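Local coordinates for protein putative glutaryl-CoA dehydrogenase (Thermus thermophilus, PDB 2EBA) that belongs to the acyl-CoA dehydrogenase family of flavoproteins and binds flavin-adenine dinucleotide in an assembly of four chains, at residues 131-136 against 142-147; 242-247 against 363-368. One frame throughout, in Å; residues are numbered along the deposited sequence.

Contact 1 of 2, residues 131-136 against 142-147. With FAD (flavin-adenine dinucleotide), chain I.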
ATOM      1  N   LEU A 131     -20.479   6.302  26.331  1.00 16.71           N
ATOM      2  CA  LEU A 131     -20.707   7.310  25.305  1.00 16.03           C
ATOM      3  C   LEU A 131     -21.357   6.717  24.055  1.00 16.82           C
ATOM      4  O   LEU A 131     -22.404   7.191  23.610  1.00 16.95           O
ATOM      5  CB  LEU A 131     -19.397   7.972  24.906  1.00 15.60           C
ATOM      6  CG  LEU A 131     -19.562   9.065  23.864  1.00 14.13           C
ATOM      7  CD1 LEU A 131     -20.358  10.238  24.453  1.00 13.73           C
ATOM      8  CD2 LEU A 131     -18.189   9.490  23.405  1.00 14.80           C
ATOM      9  N   THR A 132     -20.730   5.681  23.500  1.00 17.09           N
ATOM     10  CA  THR A 132     -21.210   4.999  22.295  1.00 17.70           C
ATOM     11  C   THR A 132     -22.597   4.370  22.420  1.00 18.60           C
ATOM     12  O   THR A 132     -22.934   3.746  23.422  1.00 19.47           O
ATOM     13  CB  THR A 132     -20.233   3.870  21.860  1.00 17.99           C
ATOM     14  OG1 THR A 132     -18.940   4.425  21.604  1.00 16.58           O
ATOM     15  CG2 THR A 132     -20.736   3.161  20.602  1.00 16.41           C
ATOM     16  N   GLU A 133     -23.394   4.532  21.376  1.00 19.87           N
ATOM     17  CA  GLU A 133     -24.723   3.961  21.348  1.00 19.98           C
ATOM     18  C   GLU A 133     -24.882   3.104  20.098  1.00 20.57           C
ATOM     19  O   GLU A 133     -24.078   3.175  19.179  1.00 20.62           O
ATOM     20  CB  GLU A 133     -25.770   5.070  21.398  1.00 20.04           C
ATOM     21  CG  GLU A 133     -25.938   5.615  22.798  1.00 21.33           C
ATOM     22  CD  GLU A 133     -26.966   6.709  22.890  1.00 20.48           C
ATOM     23  OE1 GLU A 133     -27.967   6.636  22.155  1.00 22.84           O
ATOM     24  OE2 GLU A 133     -26.783   7.635  23.706  1.00 21.34           O
ATOM     25  N   PRO A 134     -25.916   2.260  20.065  1.00 21.10           N
ATOM     26  CA  PRO A 134     -26.226   1.358  18.953  1.00 22.42           C
ATOM     27  C   PRO A 134     -26.244   1.920  17.521  1.00 22.78           C
ATOM     28  O   PRO A 134     -25.978   1.184  16.564  1.00 22.44           O
ATOM     29  CB  PRO A 134     -27.580   0.773  19.365  1.00 22.32           C
ATOM     30  CG  PRO A 134     -27.438   0.663  20.838  1.00 22.57           C
ATOM     31  CD  PRO A 134     -26.800   1.990  21.217  1.00 21.11           C
ATOM     32  N   ASP A 135     -26.532   3.206  17.348  1.00 24.11           N
ATOM     33  CA  ASP A 135     -26.593   3.751  15.990  1.00 25.84           C
ATOM     34  C   ASP A 135     -25.278   4.193  15.338  1.00 25.30           C
ATOM     35  O   ASP A 135     -25.258   4.490  14.143  1.00 24.07           O
ATOM     36  CB  ASP A 135     -27.620   4.888  15.933  1.00 27.76           C
ATOM     37  CG  ASP A 135     -29.046   4.380  16.062  1.00 28.17           C
ATOM     38  OD1 ASP A 135     -29.981   5.197  16.025  1.00 31.13           O
ATOM     39  OD2 ASP A 135     -29.236   3.154  16.199  1.00 30.11           O
ATOM     40  N   GLY A 136     -24.191   4.224  16.107  1.00 24.11           N
ATOM     41  CA  GLY A 136     -22.907   4.623  15.546  1.00 24.45           C
ATOM     42  C   GLY A 136     -22.075   5.516  16.453  1.00 22.58           C
ATOM     43  O   GLY A 136     -22.412   6.682  16.677  1.00 23.31           O
ATOM     44  N   GLY A 142     -24.615  13.069  17.369  1.00 28.80           N
ATOM     45  CA  GLY A 142     -25.739  12.709  16.523  1.00 28.21           C
ATOM     46  C   GLY A 142     -26.507  11.446  16.868  1.00 27.25           C
ATOM     47  O   GLY A 142     -27.719  11.392  16.669  1.00 28.08           O
ATOM     48  N   ASN A 143     -25.825  10.424  17.372  1.00 25.57           N
ATOM     49  CA  ASN A 143     -26.513   9.188  17.710  1.00 23.45           C
ATOM     50  C   ASN A 143     -26.752   9.021  19.184  1.00 21.65           C
ATOM     51  O   ASN A 143     -27.153   7.953  19.616  1.00 20.58           O
ATOM     52  CB  ASN A 143     -25.747   7.977  17.182  1.00 23.34           C
ATOM     53  CG  ASN A 143     -25.821   7.861  15.677  1.00 23.52           C
ATOM     54  OD1 ASN A 143     -26.870   8.108  15.078  1.00 23.27           O
ATOM     55  ND2 ASN A 143     -24.716   7.475  15.055  1.00 22.63           N
ATOM     56  N   MET A 144     -26.500  10.073  19.953  1.00 21.33           N
ATOM     57  CA  MET A 144     -26.719  10.027  21.400  1.00 20.70           C
ATOM     58  C   MET A 144     -28.205  10.185  21.692  1.00 22.73           C
ATOM     59  O   MET A 144     -28.690  11.313  21.838  1.00 24.46           O
ATOM     60  CB  MET A 144     -25.961  11.158  22.105  1.00 16.14           C
ATOM     61  CG  MET A 144     -26.216  11.242  23.607  1.00 11.15           C
ATOM     62  SD  MET A 144     -25.400  12.615  24.357  1.00  1.54           S
ATOM     63  CE  MET A 144     -23.855  12.055  24.373  1.00  9.78           C
ATOM     64  N   LYS A 145     -28.949   9.085  21.779  1.00 23.51           N
ATOM     65  CA  LYS A 145     -30.366   9.242  22.071  1.00 23.85           C
ATOM     66  C   LYS A 145     -30.720   8.987  23.511  1.00 23.47           C
ATOM     67  O   LYS A 145     -31.908   8.867  23.839  1.00 23.70           O
ATOM     68  CB  LYS A 145     -31.228   8.354  21.194  1.00 24.73           C
ATOM     69  CG  LYS A 145     -30.979   8.588  19.763  1.00 26.50           C
ATOM     70  CD  LYS A 145     -30.666   7.251  19.200  1.00 28.11           C
ATOM     71  CE  LYS A 145     -30.607   7.314  17.733  1.00 29.14           C
ATOM     72  NZ  LYS A 145     -32.001   7.288  17.237  1.00 30.12           N
ATOM     73  N   THR A 146     -29.713   8.876  24.370  1.00 24.13           N
ATOM     74  CA  THR A 146     -30.001   8.674  25.776  1.00 26.03           C
ATOM     75  C   THR A 146     -30.460  10.041  26.285  1.00 27.14           C
ATOM     76  O   THR A 146     -29.753  11.039  26.121  1.00 29.00           O
ATOM     77  CB  THR A 146     -28.749   8.234  26.544  1.00 25.01           C
ATOM     78  OG1 THR A 146     -28.353   6.938  26.093  1.00 25.40           O
ATOM     79  CG2 THR A 146     -29.011   8.195  28.033  1.00 25.18           C
ATOM     80  N   ARG A 147     -31.631  10.092  26.904  1.00 27.35           N
ATOM     81  CA  ARG A 147     -32.149  11.351  27.404  1.00 27.75           C
ATOM     82  C   ARG A 147     -32.057  11.522  28.901  1.00 27.27           C
ATOM     83  O   ARG A 147     -31.992  10.555  29.657  1.00 26.73           O
ATOM     84  CB  ARG A 147     -33.597  11.517  26.981  1.00 29.06           C
ATOM     85  CG  ARG A 147     -33.745  11.899  25.551  1.00 32.46           C
ATOM     86  CD  ARG A 147     -33.183  13.287  25.330  1.00 35.78           C
ATOM     87  NE  ARG A 147     -33.200  13.641  23.918  1.00 40.09           N
ATOM     88  CZ  ARG A 147     -32.445  13.051  22.996  1.00 43.48           C
ATOM     89  NH1 ARG A 147     -31.609  12.078  23.346  1.00 45.04           N
ATOM     90  NH2 ARG A 147     -32.525  13.433  21.722  1.00 44.36           N
TER
HETATM   91  PA  FAD I1001     -19.745   3.114  13.112  1.00 19.11           P
HETATM   92  O1A FAD I1001     -21.055   2.819  12.414  1.00 23.20           O
HETATM   93  O2A FAD I1001     -19.549   4.404  13.869  1.00 22.17           O
HETATM   94  O5B FAD I1001     -18.568   2.918  12.016  1.00 19.05           O
HETATM   95  C5B FAD I1001     -18.488   1.931  11.127  1.00 21.29           C
HETATM   96  C4B FAD I1001     -17.589   2.108   9.931  1.00 22.72           C
HETATM   97  O4B FAD I1001     -17.860   3.525   9.264  1.00 20.09           O
HETATM   98  C3B FAD I1001     -16.159   2.626  10.498  1.00 19.33           C
HETATM   99  O3B FAD I1001     -15.235   2.290   9.468  1.00 18.44           O
HETATM  100  C2B FAD I1001     -16.050   4.167  10.441  1.00 20.11           C
HETATM  101  O2B FAD I1001     -14.800   4.605  10.065  1.00 19.31           O
HETATM  102  C1B FAD I1001     -16.911   4.431   9.232  1.00 19.08           C
HETATM  103  N9A FAD I1001     -17.486   5.830   9.433  1.00 16.95           N
HETATM  104  C8A FAD I1001     -18.278   6.212  10.422  1.00 19.98           C
HETATM  105  N7A FAD I1001     -18.582   7.535  10.198  1.00 20.81           N
HETATM  106  C5A FAD I1001     -17.972   7.944   9.051  1.00 18.20           C
HETATM  107  C6A FAD I1001     -17.918   9.178   8.321  1.00 17.32           C
HETATM  108  N6A FAD I1001     -18.561  10.277   8.751  1.00 16.52           N
HETATM  109  N1A FAD I1001     -17.185   9.238   7.161  1.00 15.54           N
HETATM  110  C2A FAD I1001     -16.512   8.145   6.692  1.00 15.17           C
HETATM  111  N3A FAD I1001     -16.547   6.953   7.373  1.00 15.74           N
HETATM  112  C4A FAD I1001     -17.277   6.831   8.543  1.00 19.13           C
HETATM  113  N1  FAD I1001     -17.359   3.212  23.484  1.00 21.85           N
HETATM  114  C2  FAD I1001     -17.470   3.924  24.656  1.00 21.03           C
HETATM  115  O2  FAD I1001     -18.080   5.008  24.672  1.00 22.29           O
HETATM  116  N3  FAD I1001     -16.916   3.441  25.810  1.00 20.70           N
HETATM  117  C4  FAD I1001     -16.244   2.241  25.818  1.00 20.59           C
HETATM  118  O4  FAD I1001     -15.759   1.812  26.884  1.00 19.19           O
HETATM  119  C4X FAD I1001     -16.122   1.493  24.629  1.00 21.41           C
HETATM  120  N5  FAD I1001     -15.473   0.275  24.613  1.00 22.71           N
HETATM  121  C5X FAD I1001     -15.384  -0.475  23.465  1.00 22.56           C
HETATM  122  C6  FAD I1001     -14.742  -1.740  23.495  1.00 21.81           C
HETATM  123  C7  FAD I1001     -14.672  -2.536  22.323  1.00 22.04           C
HETATM  124  C7M FAD I1001     -13.987  -3.881  22.435  1.00 21.64           C
HETATM  125  C8  FAD I1001     -15.239  -2.056  21.100  1.00 22.38           C
HETATM  126  C8M FAD I1001     -15.212  -2.840  19.805  1.00 20.99           C
HETATM  127  C9  FAD I1001     -15.870  -0.800  21.078  1.00 22.46           C
HETATM  128  C9A FAD I1001     -15.965   0.022  22.250  1.00 22.83           C
HETATM  129  N10 FAD I1001     -16.615   1.275  22.267  1.00 21.96           N
HETATM  130  C10 FAD I1001     -16.702   2.002  23.432  1.00 21.05           C
HETATM  131  C1' FAD I1001     -17.249   1.838  21.066  1.00 21.97           C
HETATM  132  C2' FAD I1001     -16.292   2.259  19.989  1.00 21.02           C
HETATM  133  O2' FAD I1001     -15.796   3.554  20.285  1.00 21.62           O
HETATM  134  C3' FAD I1001     -17.037   2.183  18.689  1.00 21.36           C
HETATM  135  O3' FAD I1001     -16.962   0.839  18.222  1.00 21.78           O
HETATM  136  C4' FAD I1001     -16.490   3.100  17.601  1.00 20.83           C
HETATM  137  O4' FAD I1001     -16.964   4.437  17.787  1.00 20.46           O
HETATM  138  C5' FAD I1001     -16.935   2.624  16.232  1.00 21.23           C
HETATM  139  O5' FAD I1001     -18.298   2.939  16.034  1.00 20.02           O
HETATM  140  P   FAD I1001     -19.447   1.853  15.674  1.00 17.39           P
HETATM  141  O1P FAD I1001     -19.053   0.475  16.104  1.00 15.23           O
HETATM  142  O2P FAD I1001     -20.747   2.390  16.222  1.00 23.56           O
HETATM  143  O3P FAD I1001     -19.430   1.853  14.072  1.00 20.32           O
HETATM  144  O   HOH W   1     -27.953   5.477  19.056  1.00 13.63           O

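Contact 2 of 2, residues 242-247 against 363-368. With FAD (flavin-adenine dinucleotide), chain I.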
ATOM      1  N   THR A 242      -9.584  12.283  24.204  1.00 14.22           N
ATOM      2  CA  THR A 242      -8.242  12.800  23.909  1.00 12.31           C
ATOM      3  C   THR A 242      -7.249  12.280  24.917  1.00 11.19           C
ATOM      4  O   THR A 242      -6.161  11.888  24.524  1.00  8.07           O
ATOM      5  CB  THR A 242      -8.175  14.326  23.936  1.00 14.99           C
ATOM      6  OG1 THR A 242      -9.066  14.860  22.951  1.00 16.96           O
ATOM      7  CG2 THR A 242      -6.751  14.801  23.621  1.00 13.71           C
ATOM      8  N   GLN A 243      -7.624  12.284  26.204  1.00 10.85           N
ATOM      9  CA  GLN A 243      -6.765  11.777  27.278  1.00 11.70           C
ATOM     10  C   GLN A 243      -6.490  10.298  27.021  1.00 12.75           C
ATOM     11  O   GLN A 243      -5.339   9.858  27.021  1.00 11.87           O
ATOM     12  CB  GLN A 243      -7.451  11.900  28.642  1.00 12.86           C
ATOM     13  CG  GLN A 243      -7.753  13.294  29.074  1.00 13.31           C
ATOM     14  CD  GLN A 243      -6.520  14.025  29.467  1.00 13.66           C
ATOM     15  OE1 GLN A 243      -5.691  13.496  30.200  1.00 14.86           O
ATOM     16  NE2 GLN A 243      -6.384  15.259  28.993  1.00 13.59           N
ATOM     17  N   ALA A 244      -7.569   9.543  26.817  1.00 12.99           N
ATOM     18  CA  ALA A 244      -7.474   8.112  26.561  1.00 12.71           C
ATOM     19  C   ALA A 244      -6.646   7.821  25.311  1.00 11.94           C
ATOM     20  O   ALA A 244      -5.795   6.931  25.299  1.00 12.56           O
ATOM     21  CB  ALA A 244      -8.875   7.511  26.423  1.00 12.53           C
ATOM     22  N   ARG A 245      -6.889   8.576  24.255  1.00 10.69           N
ATOM     23  CA  ARG A 245      -6.147   8.361  23.030  1.00 10.41           C
ATOM     24  C   ARG A 245      -4.650   8.527  23.237  1.00 10.27           C
ATOM     25  O   ARG A 245      -3.854   7.864  22.579  1.00  7.45           O
ATOM     26  CB  ARG A 245      -6.650   9.317  21.949  1.00 10.27           C
ATOM     27  CG  ARG A 245      -8.008   8.922  21.393  1.00  9.68           C
ATOM     28  CD  ARG A 245      -8.599  10.031  20.567  1.00  8.42           C
ATOM     29  NE  ARG A 245      -9.969   9.735  20.160  1.00 10.35           N
ATOM     30  CZ  ARG A 245     -10.852  10.662  19.792  1.00 10.14           C
ATOM     31  NH1 ARG A 245     -10.513  11.947  19.787  1.00 10.36           N
ATOM     32  NH2 ARG A 245     -12.071  10.303  19.416  1.00  8.54           N
ATOM     33  N   PHE A 246      -4.271   9.403  24.163  1.00 10.42           N
ATOM     34  CA  PHE A 246      -2.858   9.652  24.449  1.00 12.86           C
ATOM     35  C   PHE A 246      -2.138   8.387  24.927  1.00 12.39           C
ATOM     36  O   PHE A 246      -1.072   8.045  24.424  1.00 12.34           O
ATOM     37  CB  PHE A 246      -2.708  10.747  25.515  1.00 12.37           C
ATOM     38  CG  PHE A 246      -1.318  10.854  26.080  1.00 10.14           C
ATOM     39  CD1 PHE A 246      -0.315  11.503  25.370  1.00  9.63           C
ATOM     40  CD2 PHE A 246      -1.005  10.272  27.309  1.00  9.42           C
ATOM     41  CE1 PHE A 246       0.981  11.570  25.873  1.00  8.72           C
ATOM     42  CE2 PHE A 246       0.286  10.327  27.822  1.00  8.64           C
ATOM     43  CZ  PHE A 246       1.284  10.977  27.105  1.00  9.31           C
ATOM     44  N   GLY A 247      -2.714   7.721  25.921  1.00 11.77           N
ATOM     45  CA  GLY A 247      -2.105   6.514  26.438  1.00 10.36           C
ATOM     46  C   GLY A 247      -2.117   5.410  25.411  1.00 10.58           C
ATOM     47  O   GLY A 247      -1.215   4.588  25.383  1.00 12.34           O
ATOM     48  N   THR A 363     -10.448   0.449  16.112  1.00 13.50           N
ATOM     49  CA  THR A 363     -11.822   0.910  15.986  1.00 13.52           C
ATOM     50  C   THR A 363     -12.319   1.899  17.054  1.00 12.99           C
ATOM     51  O   THR A 363     -12.833   2.969  16.724  1.00 12.01           O
ATOM     52  CB  THR A 363     -12.765  -0.308  15.952  1.00 13.56           C
ATOM     53  OG1 THR A 363     -12.577  -1.006  14.720  1.00 13.19           O
ATOM     54  CG2 THR A 363     -14.211   0.114  16.065  1.00 14.68           C
ATOM     55  N   TYR A 364     -12.179   1.547  18.327  1.00 13.50           N
ATOM     56  CA  TYR A 364     -12.671   2.431  19.371  1.00 15.30           C
ATOM     57  C   TYR A 364     -11.812   3.660  19.617  1.00 15.80           C
ATOM     58  O   TYR A 364     -10.708   3.772  19.094  1.00 14.93           O
ATOM     59  CB  TYR A 364     -12.912   1.657  20.681  1.00 15.00           C
ATOM     60  CG  TYR A 364     -11.709   1.132  21.455  1.00 15.70           C
ATOM     61  CD1 TYR A 364     -10.432   1.688  21.318  1.00 15.41           C
ATOM     62  CD2 TYR A 364     -11.878   0.119  22.397  1.00 16.69           C
ATOM     63  CE1 TYR A 364      -9.366   1.242  22.110  1.00 13.14           C
ATOM     64  CE2 TYR A 364     -10.826  -0.328  23.184  1.00 14.61           C
ATOM     65  CZ  TYR A 364      -9.577   0.234  23.038  1.00 14.53           C
ATOM     66  OH  TYR A 364      -8.550  -0.236  23.820  1.00 13.60           O
ATOM     67  N   GLU A 365     -12.328   4.591  20.410  1.00 17.80           N
ATOM     68  CA  GLU A 365     -11.599   5.821  20.693  1.00 19.25           C
ATOM     69  C   GLU A 365     -11.322   6.546  19.376  1.00 19.27           C
ATOM     70  O   GLU A 365     -10.253   7.129  19.179  1.00 19.84           O
ATOM     71  CB  GLU A 365     -10.295   5.496  21.416  1.00 19.63           C
ATOM     72  CG  GLU A 365     -10.523   4.796  22.745  1.00 21.61           C
ATOM     73  CD  GLU A 365     -10.488   5.747  23.922  1.00 25.36           C
ATOM     74  OE1 GLU A 365     -10.709   6.955  23.720  1.00 28.06           O
ATOM     75  OE2 GLU A 365     -10.246   5.288  25.056  1.00 27.11           O
ATOM     76  N   GLY A 366     -12.316   6.512  18.491  1.00 18.94           N
ATOM     77  CA  GLY A 366     -12.197   7.154  17.191  1.00 17.73           C
ATOM     78  C   GLY A 366     -11.580   6.217  16.174  1.00 16.56           C
ATOM     79  O   GLY A 366     -10.425   5.858  16.317  1.00 16.74           O
ATOM     80  N   THR A 367     -12.335   5.797  15.165  1.00 15.62           N
ATOM     81  CA  THR A 367     -11.790   4.902  14.145  1.00 15.51           C
ATOM     82  C   THR A 367     -10.710   5.588  13.295  1.00 16.04           C
ATOM     83  O   THR A 367     -10.528   6.808  13.354  1.00 15.83           O
ATOM     84  CB  THR A 367     -12.872   4.387  13.170  1.00 14.17           C
ATOM     85  OG1 THR A 367     -13.503   5.495  12.520  1.00 14.01           O
ATOM     86  CG2 THR A 367     -13.901   3.582  13.892  1.00 14.28           C
ATOM     87  N   HIS A 368     -10.012   4.796  12.487  1.00 16.03           N
ATOM     88  CA  HIS A 368      -8.962   5.325  11.628  1.00 16.89           C
ATOM     89  C   HIS A 368      -9.489   6.483  10.804  1.00 16.65           C
ATOM     90  O   HIS A 368      -8.875   7.539  10.735  1.00 16.65           O
ATOM     91  CB  HIS A 368      -8.430   4.230  10.708  1.00 17.82           C
ATOM     92  CG  HIS A 368      -7.187   4.618   9.972  1.00 18.20           C
ATOM     93  ND1 HIS A 368      -7.210   5.323   8.788  1.00 19.68           N
ATOM     94  CD2 HIS A 368      -5.880   4.442  10.279  1.00 18.11           C
ATOM     95  CE1 HIS A 368      -5.971   5.564   8.396  1.00 18.39           C
ATOM     96  NE2 HIS A 368      -5.147   5.041   9.286  1.00 18.45           N
TER
HETATM   97  PA  FAD I1001     -19.745   3.114  13.112  1.00 19.11           P
HETATM   98  O1A FAD I1001     -21.055   2.819  12.414  1.00 23.20           O
HETATM   99  O2A FAD I1001     -19.549   4.404  13.869  1.00 22.17           O
HETATM  100  O5B FAD I1001     -18.568   2.918  12.016  1.00 19.05           O
HETATM  101  C5B FAD I1001     -18.488   1.931  11.127  1.00 21.29           C
HETATM  102  C4B FAD I1001     -17.589   2.108   9.931  1.00 22.72           C
HETATM  103  O4B FAD I1001     -17.860   3.525   9.264  1.00 20.09           O
HETATM  104  C3B FAD I1001     -16.159   2.626  10.498  1.00 19.33           C
HETATM  105  O3B FAD I1001     -15.235   2.290   9.468  1.00 18.44           O
HETATM  106  C2B FAD I1001     -16.050   4.167  10.441  1.00 20.11           C
HETATM  107  O2B FAD I1001     -14.800   4.605  10.065  1.00 19.31           O
HETATM  108  C1B FAD I1001     -16.911   4.431   9.232  1.00 19.08           C
HETATM  109  N9A FAD I1001     -17.486   5.830   9.433  1.00 16.95           N
HETATM  110  C8A FAD I1001     -18.278   6.212  10.422  1.00 19.98           C
HETATM  111  N7A FAD I1001     -18.582   7.535  10.198  1.00 20.81           N
HETATM  112  C5A FAD I1001     -17.972   7.944   9.051  1.00 18.20           C
HETATM  113  C6A FAD I1001     -17.918   9.178   8.321  1.00 17.32           C
HETATM  114  N6A FAD I1001     -18.561  10.277   8.751  1.00 16.52           N
HETATM  115  N1A FAD I1001     -17.185   9.238   7.161  1.00 15.54           N
HETATM  116  C2A FAD I1001     -16.512   8.145   6.692  1.00 15.17           C
HETATM  117  N3A FAD I1001     -16.547   6.953   7.373  1.00 15.74           N
HETATM  118  C4A FAD I1001     -17.277   6.831   8.543  1.00 19.13           C
HETATM  119  N1  FAD I1001     -17.359   3.212  23.484  1.00 21.85           N
HETATM  120  C2  FAD I1001     -17.470   3.924  24.656  1.00 21.03           C
HETATM  121  O2  FAD I1001     -18.080   5.008  24.672  1.00 22.29           O
HETATM  122  N3  FAD I1001     -16.916   3.441  25.810  1.00 20.70           N
HETATM  123  C4  FAD I1001     -16.244   2.241  25.818  1.00 20.59           C
HETATM  124  O4  FAD I1001     -15.759   1.812  26.884  1.00 19.19           O
HETATM  125  C4X FAD I1001     -16.122   1.493  24.629  1.00 21.41           C
HETATM  126  N5  FAD I1001     -15.473   0.275  24.613  1.00 22.71           N
HETATM  127  C5X FAD I1001     -15.384  -0.475  23.465  1.00 22.56           C
HETATM  128  C6  FAD I1001     -14.742  -1.740  23.495  1.00 21.81           C
HETATM  129  C7  FAD I1001     -14.672  -2.536  22.323  1.00 22.04           C
HETATM  130  C7M FAD I1001     -13.987  -3.881  22.435  1.00 21.64           C
HETATM  131  C8  FAD I1001     -15.239  -2.056  21.100  1.00 22.38           C
HETATM  132  C8M FAD I1001     -15.212  -2.840  19.805  1.00 20.99           C
HETATM  133  C9  FAD I1001     -15.870  -0.800  21.078  1.00 22.46           C
HETATM  134  C9A FAD I1001     -15.965   0.022  22.250  1.00 22.83           C
HETATM  135  N10 FAD I1001     -16.615   1.275  22.267  1.00 21.96           N
HETATM  136  C10 FAD I1001     -16.702   2.002  23.432  1.00 21.05           C
HETATM  137  C1' FAD I1001     -17.249   1.838  21.066  1.00 21.97           C
HETATM  138  C2' FAD I1001     -16.292   2.259  19.989  1.00 21.02           C
HETATM  139  O2' FAD I1001     -15.796   3.554  20.285  1.00 21.62           O
HETATM  140  C3' FAD I1001     -17.037   2.183  18.689  1.00 21.36           C
HETATM  141  O3' FAD I1001     -16.962   0.839  18.222  1.00 21.78           O
HETATM  142  C4' FAD I1001     -16.490   3.100  17.601  1.00 20.83           C
HETATM  143  O4' FAD I1001     -16.964   4.437  17.787  1.00 20.46           O
HETATM  144  C5' FAD I1001     -16.935   2.624  16.232  1.00 21.23           C
HETATM  145  O5' FAD I1001     -18.298   2.939  16.034  1.00 20.02           O
HETATM  146  P   FAD I1001     -19.447   1.853  15.674  1.00 17.39           P
HETATM  147  O1P FAD I1001     -19.053   0.475  16.104  1.00 15.23           O
HETATM  148  O2P FAD I1001     -20.747   2.390  16.222  1.00 23.56           O
HETATM  149  O3P FAD I1001     -19.430   1.853  14.072  1.00 20.32           O

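Contact 1 of 2, residues 131-136 against 142-147
Glu133 reaches across to the amide of Lys145 and to both the amide and the hydroxyl of Thr146, holding together the two limbs of the flavin-binding loop that joins strands 127-130 and 147-149 in the middle beta domain of this acyl-CoA dehydrogenase fold. Its OE1 takes the amide of Lys145 (N to OE1 2.7 Å) on the syn side. OE2 accepts twice from Thr146: the amide N, also syn, at 3.3 Å, and the hydroxyl OG1, from above the carboxylate plane, at 2.9 Å. Both Thr146 donors approach from the same face. With the chain extended beyond CG, and CG turned beside the backbone N (chi1 -78°), the carboxylate spans the gap between the limbs. Lys161 adds a salt bridge to OE2, so this buried group has a positive partner as well as three N-H and O-H donors.

Asn143 makes the second cross-link. Its ND2 gives a nearly straight bond to Gly136 O (2.9 Å, 172°), in the carbonyl plane on a lone pair, with the acceptor close to the amide plane. A water donates to the Asn143 carbonyl (2.7 Å to Asn143 O) and accepts from the Asp135 amide inside the type I turn from Glu133 to Gly136. On another side of the contact, Leu131 CD1 meets the methyl CE of Met144 at 3.9 Å, their side chains crossing at about a right angle; both also touch Trp176 of strand 172-178.

The limb held by these links also binds the flavin ring. Thr132 N donates to FAD O2 at 3.0 Å, and Leu131 N reaches the same oxygen. Beside it, the Thr132 hydroxyl donates to the ring nitrogen, with OG1 2.7 Å from FAD N1.

Contact 2 of 2, residues 242-247 against 363-368
The guanidinium of Arg245 meets Glu365 through its edge, where the backbone carbonyl of Glu365 lies near the plane; this joins helix 235-269 to the FAD-binding loop before helix 368-380, both in the all-helical C-terminal domain of the acyl-CoA dehydrogenase fold. Arg245 NE donates to Glu365 O at 2.8 Å, but comes from above the carbonyl plane, 61° out of it. His371 NE2 is also hydrogen-bonded to this oxygen. The carboxylate of Glu365 is turned 64° from the guanidinium, and its OE1 stays 4.6 Å from Arg245 NE, well out of the guanidinium plane, so no N-H points at it. The other flat group is the Tyr364 ring, which turns an edge to the flavin: its CD2 is 3.6 Å from FAD C6, nearly in plane. At its far end OH is held by Arg90 and Ser91.

Where the Glu365 side chain ends is set by a bend at chi2 (-97°), which turns the carboxylate toward Ala244 of helix 235-269. There it packs on the methyl group, with Ala244 CB 2.9 Å from Glu365 OE2, a tight approach. Leu241 and Ile248 of the same helix, and Leu99 of helix 87-107, also touch this side chain.

Further out, Glu365 sits in the left-handed region of backbone angles, and Gly366 follows with a conformation suited to glycine. Lys322 donates to the carbonyls of both Tyr364 and Gly366, tying the loop to helix 315-340. Thr367 then stands at the N-cap of helix 368-380, its OG1 capping a backbone N just beyond the segment. The same hydroxyl hydrogen-bonds to the adenosine ribose of FAD, with Thr367 OG1 2.9 Å from FAD O2B.

From the N terminus, the chain passes through helices to strand 127-130 and at once enters contact 1, which closes a tight loop of five intervening residues; Gly137 and Ser138 within it also hydrogen-bond to FAD. The chain then runs through the rest of the beta domain and into helix 235-269, where contact 2 opens. That contact closes a far longer, mostly helical excursion of 115 residues, taking in helices 281-309, 315-340 and 351-361. The two are in series, neither nesting nor crossing. Their centres are 18 Å apart and their nearest atoms about 7 Å, with FAD touching both and so bridging the beta and C-terminal helical domains.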